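Local coordinates for putative sugar binding protein (Geobacillus stearothermophilus, PDB 6GT9), which binds galactose and probably glucose, and is thought to serve a three-component sensing system linked to galactan utilization, at residues 34-39 with 74-79; 43-48 with 117-122. One frame throughout, in Å; residues are numbered along the deposited sequence.

From the N terminus, strand 32-36 and the loop after it supply residues 34-39. Helix 43-59 follows at once and supplies residues 43-48. The chain then passes through strand 62-65 to helix 73-85, where residues 74-79 close the loop of contact 1. It continues through strand 90-93 and helix 98-110 to strand 115-118, and residues 117-122 close the longer loop of contact 2. The segments alternate, so the two loops cross. Contact 1 ties the end of strand 32-36 to helix 73-85. Contact 2 ties helix 43-59 to the end of strand 115-118 in the same parallel sheet. The contacts meet where Glu-38 and Pro-37 pack on Trp-45, and both reach the galactose.

Contact 1: residues 34-39 with 74-79; sequences VLVPEE and DEHLRI. With GAL (beta-D-galactopyranose), chain E.
His-76 carries CG anti to its backbone N (chi1 -159°), and this brings its ring from helix 73-85 to Val-36 on the strand. Val-36 has CG1 anti to its own N (chi1 180°), and that methyl meets the ring obliquely, 3.3 Å from His-76 NE2. The other methyl, Val-36 CG2, lies 4.1 Å from Ile-79 CG2, one helical turn further on. No direct hydrogen bond joins the two segments. A water bridges them instead: it donates to Glu-38 O and lies 3.0 Å from His-76 ND1. NE2 is hydrogen-bonded to Thr-93 OG1, so both ring nitrogens have polar partners and the ring is likely to be held against turning. This is the layering of the parallel alpha/beta domain of a periplasmic binding protein, with a helix packed on the sheet and the ligand at the strand ends. Here the loop after strand 32-36 presents Glu-38. Its side chain is extended, and OE1 accepts a bond from galactose O4 at 2.6 Å. An alanine in place of His-76 would probably leave Thr-93 and the bridging water without their ring partner and open a gap beside Val-36. Gln-94 NE2 also bonds to Glu-38 OE1.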
loop_
_atom_site.group_PDB
_atom_site.type_symbol
_atom_site.label_atom_id
_atom_site.label_comp_id
_atom_site.label_asym_id
_atom_site.label_seq_id
_atom_site.Cartn_x
_atom_site.Cartn_y
_atom_site.Cartn_z
ATOM N N VAL A 34 -8.368 -10.505 14.116
ATOM C CA VAL A 34 -6.940 -10.255 13.967
ATOM C C VAL A 34 -6.728 -9.420 12.712
ATOM O O VAL A 34 -7.289 -9.725 11.655
ATOM C CB VAL A 34 -6.133 -11.561 13.895
ATOM C CG1 VAL A 34 -4.637 -11.241 13.687
ATOM C CG2 VAL A 34 -6.339 -12.394 15.182
ATOM N N LEU A 35 -5.924 -8.370 12.829
ATOM C CA LEU A 35 -5.485 -7.575 11.684
ATOM C C LEU A 35 -3.993 -7.819 11.524
ATOM O O LEU A 35 -3.228 -7.601 12.469
ATOM C CB LEU A 35 -5.775 -6.088 11.885
ATOM C CG LEU A 35 -5.150 -5.122 10.869
ATOM C CD1 LEU A 35 -5.690 -5.347 9.457
ATOM C CD2 LEU A 35 -5.362 -3.677 11.309
ATOM N N VAL A 36 -3.591 -8.296 10.352
ATOM C CA VAL A 36 -2.194 -8.600 10.065
ATOM C C VAL A 36 -1.673 -7.535 9.102
ATOM O O VAL A 36 -2.135 -7.471 7.953
ATOM C CB VAL A 36 -2.032 -10.003 9.471
ATOM C CG1 VAL A 36 -0.563 -10.276 9.181
ATOM C CG2 VAL A 36 -2.618 -11.048 10.416
ATOM N N PRO A 37 -0.753 -6.671 9.519
ATOM C CA PRO A 37 -0.171 -5.693 8.598
ATOM C C PRO A 37 0.996 -6.297 7.825
ATOM O O PRO A 37 1.518 -7.358 8.157
ATOM C CB PRO A 37 0.319 -4.594 9.537
ATOM C CG PRO A 37 0.825 -5.391 10.719
ATOM C CD PRO A 37 -0.206 -6.517 10.884
ATOM N N GLU A 38 1.402 -5.589 6.768
ATOM C CA GLU A 38 2.581 -6.003 6.019
ATOM C C GLU A 38 3.820 -5.972 6.909
ATOM O O GLU A 38 4.692 -6.835 6.800
ATOM C CB GLU A 38 2.767 -5.095 4.798
ATOM C CG GLU A 38 3.877 -5.485 3.833
ATOM C CD GLU A 38 3.802 -4.664 2.538
ATOM O OE1 GLU A 38 2.884 -3.822 2.437
ATOM O OE2 GLU A 38 4.646 -4.855 1.633
ATOM N N GLU A 39 3.892 -4.994 7.811
ATOM C CA GLU A 39 5.031 -4.795 8.698
ATOM C C GLU A 39 4.534 -4.022 9.908
ATOM O O GLU A 39 3.874 -2.985 9.753
ATOM C CB GLU A 39 6.163 -4.039 7.992
ATOM C CG GLU A 39 7.495 -4.023 8.768
ATOM C CD GLU A 39 8.613 -3.365 7.971
ATOM O OE1 GLU A 39 8.878 -2.158 8.177
ATOM O OE2 GLU A 39 9.191 -4.047 7.096
ATOM N N ASP A 74 6.939 -15.463 4.149
ATOM C CA ASP A 74 6.803 -16.656 4.984
ATOM C C ASP A 74 6.368 -16.305 6.396
ATOM O O ASP A 74 5.512 -16.986 6.972
ATOM C CB ASP A 74 8.113 -17.445 5.021
ATOM C CG ASP A 74 8.424 -18.114 3.693
ATOM O OD1 ASP A 74 7.473 -18.354 2.911
ATOM O OD2 ASP A 74 9.617 -18.388 3.426
ATOM N N GLU A 75 6.956 -15.262 6.986
ATOM C CA GLU A 75 6.550 -14.873 8.335
ATOM C C GLU A 75 5.088 -14.423 8.359
ATOM O O GLU A 75 4.332 -14.754 9.283
ATOM C CB GLU A 75 7.478 -13.775 8.851
ATOM C CG GLU A 75 7.130 -13.213 10.215
ATOM C CD GLU A 75 7.291 -14.210 11.355
ATOM O OE1 GLU A 75 7.797 -15.344 11.137
ATOM O OE2 GLU A 75 6.907 -13.835 12.485
ATOM N N HIS A 76 4.686 -13.666 7.341
ATOM C CA HIS A 76 3.300 -13.243 7.181
ATOM C C HIS A 76 2.362 -14.443 7.138
ATOM O O HIS A 76 1.332 -14.466 7.819
ATOM C CB HIS A 76 3.194 -12.411 5.898
ATOM C CG HIS A 76 2.002 -11.501 5.832
ATOM N ND1 HIS A 76 2.056 -10.262 5.228
ATOM C CD2 HIS A 76 0.726 -11.657 6.256
ATOM C CE1 HIS A 76 0.871 -9.685 5.302
ATOM N NE2 HIS A 76 0.042 -10.511 5.916
ATOM N N LEU A 77 2.707 -15.440 6.357
ATOM C CA LEU A 77 1.895 -16.605 6.268
ATOM C C LEU A 77 1.891 -17.416 7.557
ATOM O O LEU A 77 0.942 -18.050 7.852
ATOM C CB LEU A 77 2.297 -17.487 5.128
ATOM C CG LEU A 77 2.168 -16.890 3.755
ATOM C CD1 LEU A 77 2.741 -17.846 2.751
ATOM C CD2 LEU A 77 0.732 -16.537 3.427
ATOM N N ARG A 78 2.954 -17.388 8.317
ATOM C CA ARG A 78 2.990 -18.136 9.574
ATOM C C ARG A 78 2.059 -17.509 10.602
ATOM O O ARG A 78 1.398 -18.221 11.374
ATOM C CB ARG A 78 4.429 -18.197 10.108
ATOM C CG ARG A 78 4.596 -18.974 11.395
ATOM C CD ARG A 78 6.011 -18.752 11.988
ATOM N NE ARG A 78 6.145 -17.395 12.515
ATOM C CZ ARG A 78 5.600 -16.991 13.662
ATOM N NH1 ARG A 78 4.899 -17.843 14.410
ATOM N NH2 ARG A 78 5.758 -15.735 14.068
ATOM N N ILE A 79 1.985 -16.177 10.614
ATOM C CA ILE A 79 1.112 -15.464 11.542
ATOM C C ILE A 79 -0.350 -15.710 11.199
ATOM O O ILE A 79 -1.192 -15.877 12.094
ATOM C CB ILE A 79 1.463 -13.969 11.533
ATOM C CG1 ILE A 79 2.854 -13.765 12.154
ATOM C CG2 ILE A 79 0.389 -13.157 12.239
ATOM C CD1 ILE A 79 3.392 -12.376 11.980
HETATM C C1 GAL E . 1.533 1.740 1.083
HETATM C C2 GAL E . 0.888 0.377 0.933
HETATM C C3 GAL E . 1.054 -0.470 2.208
HETATM C C4 GAL E . 2.525 -0.586 2.570
HETATM C C5 GAL E . 3.169 0.789 2.630
HETATM C C6 GAL E . 4.687 0.721 2.809
HETATM O O1 GAL E . 1.383 2.474 -0.116
HETATM O O2 GAL E . -0.516 0.501 0.666
HETATM O O3 GAL E . 0.611 -1.771 1.970
HETATM O O4 GAL E . 3.212 -1.392 1.607
HETATM O O5 GAL E . 2.931 1.590 1.402
HETATM O O6 GAL E . 5.201 1.965 3.231
HETATM O O HOH W 1 4.748 -9.049 5.207
#

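Contact 2: residues 43-48 with 117-122; sequences DYWRLV and TIDTDA. With GAL (beta-D-galactopyranose), chain E.
Tyr-44 and Asp-119 reach for each other from opposite directions, and the galactose lies against both. Tyr-44 has CG anti to its backbone N (chi1 169°), which carries the ring out from the helix. Its OH gives a weak hydrogen bond to Asp-119 OD2 at 2.8 Å. The phenol ring and the carboxylate are turned 64° apart. One face of the phenol ring takes the sugar, with galactose C1 3.9 Å above the plane and over its centre.

Asp-119 also has CG anti to its N (chi1 173°), and this sets the carboxylate beside the sugar hydroxyls. OD2 accepts from galactose O2 at 2.6 Å, so that oxygen has two hydroxyl partners. Galactose O3 lies 2.8 Å from Asp-119 OD1, but Glu-38 OE1 competes for its proton, so that bond is not settled. Thr-120 OG1 donates to OD1 on the anti side, tilted from the carboxylate plane, and Gln-94 NE2 binds the same oxygen. Together these bonds are likely to limit rotation of the carboxylate.

As in other periplasmic binding proteins, the sugar site draws on loops at the ends of parallel strands and on the start of a helix. Here strand 115-118 runs out into Asp-119, while helix 43-59 brings Tyr-44 and Trp-45. Asp-247 and Arg-171 are among the residues that complete the site.

The indole of Trp-45 passes obliquely by Asp-119, with CZ2 3.7 Å from Asp-119 CB. Its far edge meets Ile-118 CG2 near the ring plane, 3.9 Å from CH2. One indole face is partly lined by Tyr-44 CD1 and Val-48 CG2, both toward the rim. The other methyl of Val-48, CG1, slides past Ile-118 and touches CD1 at 3.5 Å.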
loop_
_atom_site.group_PDB
_atom_site.type_symbol
_atom_site.label_atom_id
_atom_site.label_comp_id
_atom_site.label_asym_id
_atom_site.label_seq_id
_atom_site.Cartn_x
_atom_site.Cartn_y
_atom_site.Cartn_z
ATOM N N ASP A 43 4.718 2.983 9.218
ATOM C CA ASP A 43 3.874 4.133 9.567
ATOM C C ASP A 43 2.500 4.075 8.910
ATOM O O ASP A 43 1.498 4.499 9.502
ATOM C CB ASP A 43 4.565 5.439 9.184
ATOM C CG ASP A 43 5.747 5.754 10.087
ATOM O OD1 ASP A 43 5.952 5.002 11.068
ATOM O OD2 ASP A 43 6.446 6.753 9.823
ATOM N N TYR A 44 2.437 3.612 7.668
ATOM C CA TYR A 44 1.144 3.537 6.994
ATOM C C TYR A 44 0.246 2.497 7.663
ATOM O O TYR A 44 -0.941 2.752 7.920
ATOM C CB TYR A 44 1.366 3.231 5.504
ATOM C CG TYR A 44 0.109 2.867 4.710
ATOM C CD1 TYR A 44 -0.379 1.570 4.712
ATOM C CD2 TYR A 44 -0.559 3.819 3.930
ATOM C CE1 TYR A 44 -1.518 1.225 3.995
ATOM C CE2 TYR A 44 -1.695 3.483 3.204
ATOM C CZ TYR A 44 -2.168 2.180 3.242
ATOM O OH TYR A 44 -3.291 1.807 2.532
ATOM N N TRP A 45 0.806 1.329 7.981
ATOM C CA TRP A 45 0.016 0.274 8.613
ATOM C C TRP A 45 -0.420 0.638 10.029
ATOM O O TRP A 45 -1.456 0.150 10.502
ATOM C CB TRP A 45 0.804 -1.040 8.577
ATOM C CG TRP A 45 0.539 -1.684 7.284
ATOM C CD1 TRP A 45 1.325 -1.669 6.184
ATOM C CD2 TRP A 45 -0.669 -2.338 6.909
ATOM N NE1 TRP A 45 0.709 -2.321 5.146
ATOM C CE2 TRP A 45 -0.529 -2.731 5.562
ATOM C CE3 TRP A 45 -1.847 -2.661 7.589
ATOM C CZ2 TRP A 45 -1.526 -3.419 4.875
ATOM C CZ3 TRP A 45 -2.835 -3.355 6.912
ATOM C CH2 TRP A 45 -2.663 -3.733 5.569
ATOM N N ARG A 46 0.325 1.502 10.719
ATOM C CA ARG A 46 -0.156 1.966 12.018
ATOM C C ARG A 46 -1.372 2.878 11.861
ATOM O O ARG A 46 -2.221 2.942 12.757
ATOM C CB ARG A 46 0.970 2.675 12.777
ATOM C CG ARG A 46 2.057 1.754 13.333
ATOM C CD ARG A 46 1.580 0.915 14.527
ATOM N NE ARG A 46 2.687 0.233 15.199
ATOM C CZ ARG A 46 2.550 -0.706 16.138
ATOM N NH1 ARG A 46 1.345 -1.097 16.527
ATOM N NH2 ARG A 46 3.627 -1.258 16.692
ATOM N N LEU A 47 -1.476 3.589 10.737
ATOM C CA LEU A 47 -2.693 4.349 10.457
ATOM C C LEU A 47 -3.871 3.421 10.204
ATOM O O LEU A 47 -4.984 3.684 10.673
ATOM C CB LEU A 47 -2.489 5.263 9.248
ATOM C CG LEU A 47 -1.723 6.561 9.472
ATOM C CD1 LEU A 47 -1.708 7.394 8.176
ATOM C CD2 LEU A 47 -2.336 7.349 10.615
ATOM N N VAL A 48 -3.650 2.342 9.446
ATOM C CA VAL A 48 -4.708 1.359 9.236
ATOM C C VAL A 48 -5.160 0.795 10.573
ATOM O O VAL A 48 -6.360 0.633 10.819
ATOM C CB VAL A 48 -4.235 0.240 8.291
ATOM C CG1 VAL A 48 -5.313 -0.792 8.143
ATOM C CG2 VAL A 48 -3.828 0.802 6.940
ATOM N N THR A 117 -9.906 -9.201 3.024
ATOM C CA THR A 117 -8.648 -8.631 2.585
ATOM C C THR A 117 -8.704 -7.115 2.701
ATOM O O THR A 117 -9.765 -6.498 2.568
ATOM C CB THR A 117 -8.317 -9.053 1.151
ATOM O OG1 THR A 117 -9.447 -8.815 0.296
ATOM C CG2 THR A 117 -7.990 -10.530 1.131
ATOM N N ILE A 118 -7.542 -6.521 2.961
ATOM C CA ILE A 118 -7.406 -5.087 3.189
ATOM C C ILE A 118 -6.164 -4.609 2.446
ATOM O O ILE A 118 -5.153 -5.320 2.399
ATOM C CB ILE A 118 -7.332 -4.767 4.701
ATOM C CG1 ILE A 118 -7.266 -3.260 4.960
ATOM C CG2 ILE A 118 -6.142 -5.495 5.386
ATOM C CD1 ILE A 118 -7.513 -2.917 6.402
ATOM N N ASP A 119 -6.266 -3.429 1.816
ATOM C CA ASP A 119 -5.126 -2.721 1.218
ATOM C C ASP A 119 -4.619 -3.388 -0.057
ATOM O O ASP A 119 -4.262 -2.706 -1.018
ATOM C CB ASP A 119 -3.984 -2.578 2.257
ATOM C CG ASP A 119 -2.697 -1.999 1.663
ATOM O OD1 ASP A 119 -1.850 -2.793 1.194
ATOM O OD2 ASP A 119 -2.523 -0.754 1.685
ATOM N N THR A 120 -4.572 -4.712 -0.079
ATOM C CA THR A 120 -4.148 -5.495 -1.236
ATOM C C THR A 120 -5.104 -6.675 -1.356
ATOM O O THR A 120 -5.281 -7.418 -0.384
ATOM C CB THR A 120 -2.703 -6.012 -1.060
ATOM O OG1 THR A 120 -1.818 -4.922 -0.755
ATOM C CG2 THR A 120 -2.223 -6.765 -2.304
ATOM N N ASP A 121 -5.707 -6.869 -2.526
ATOM C CA ASP A 121 -6.707 -7.923 -2.664
ATOM C C ASP A 121 -6.111 -9.233 -3.184
ATOM O O ASP A 121 -5.095 -9.243 -3.884
ATOM C CB ASP A 121 -7.843 -7.481 -3.600
ATOM C CG ASP A 121 -9.094 -8.336 -3.440
ATOM O OD1 ASP A 121 -9.179 -9.095 -2.442
ATOM O OD2 ASP A 121 -10.014 -8.243 -4.288
ATOM N N ALA A 122 -6.776 -10.346 -2.843
ATOM C CA ALA A 122 -6.559 -11.647 -3.482
ATOM C C ALA A 122 -7.857 -12.082 -4.161
ATOM O O ALA A 122 -8.550 -12.996 -3.685
ATOM C CB ALA A 122 -6.085 -12.701 -2.481
HETATM C C1 GAL E . 1.533 1.740 1.083
HETATM C C2 GAL E . 0.888 0.377 0.933
HETATM C C3 GAL E . 1.054 -0.470 2.208
HETATM C C4 GAL E . 2.525 -0.586 2.570
HETATM C C5 GAL E . 3.169 0.789 2.630
HETATM C C6 GAL E . 4.687 0.721 2.809
HETATM O O1 GAL E . 1.383 2.474 -0.116
HETATM O O2 GAL E . -0.516 0.501 0.666
HETATM O O3 GAL E . 0.611 -1.771 1.970
HETATM O O4 GAL E . 3.212 -1.392 1.607
HETATM O O5 GAL E . 2.931 1.590 1.402
HETATM O O6 GAL E . 5.201 1.965 3.231
#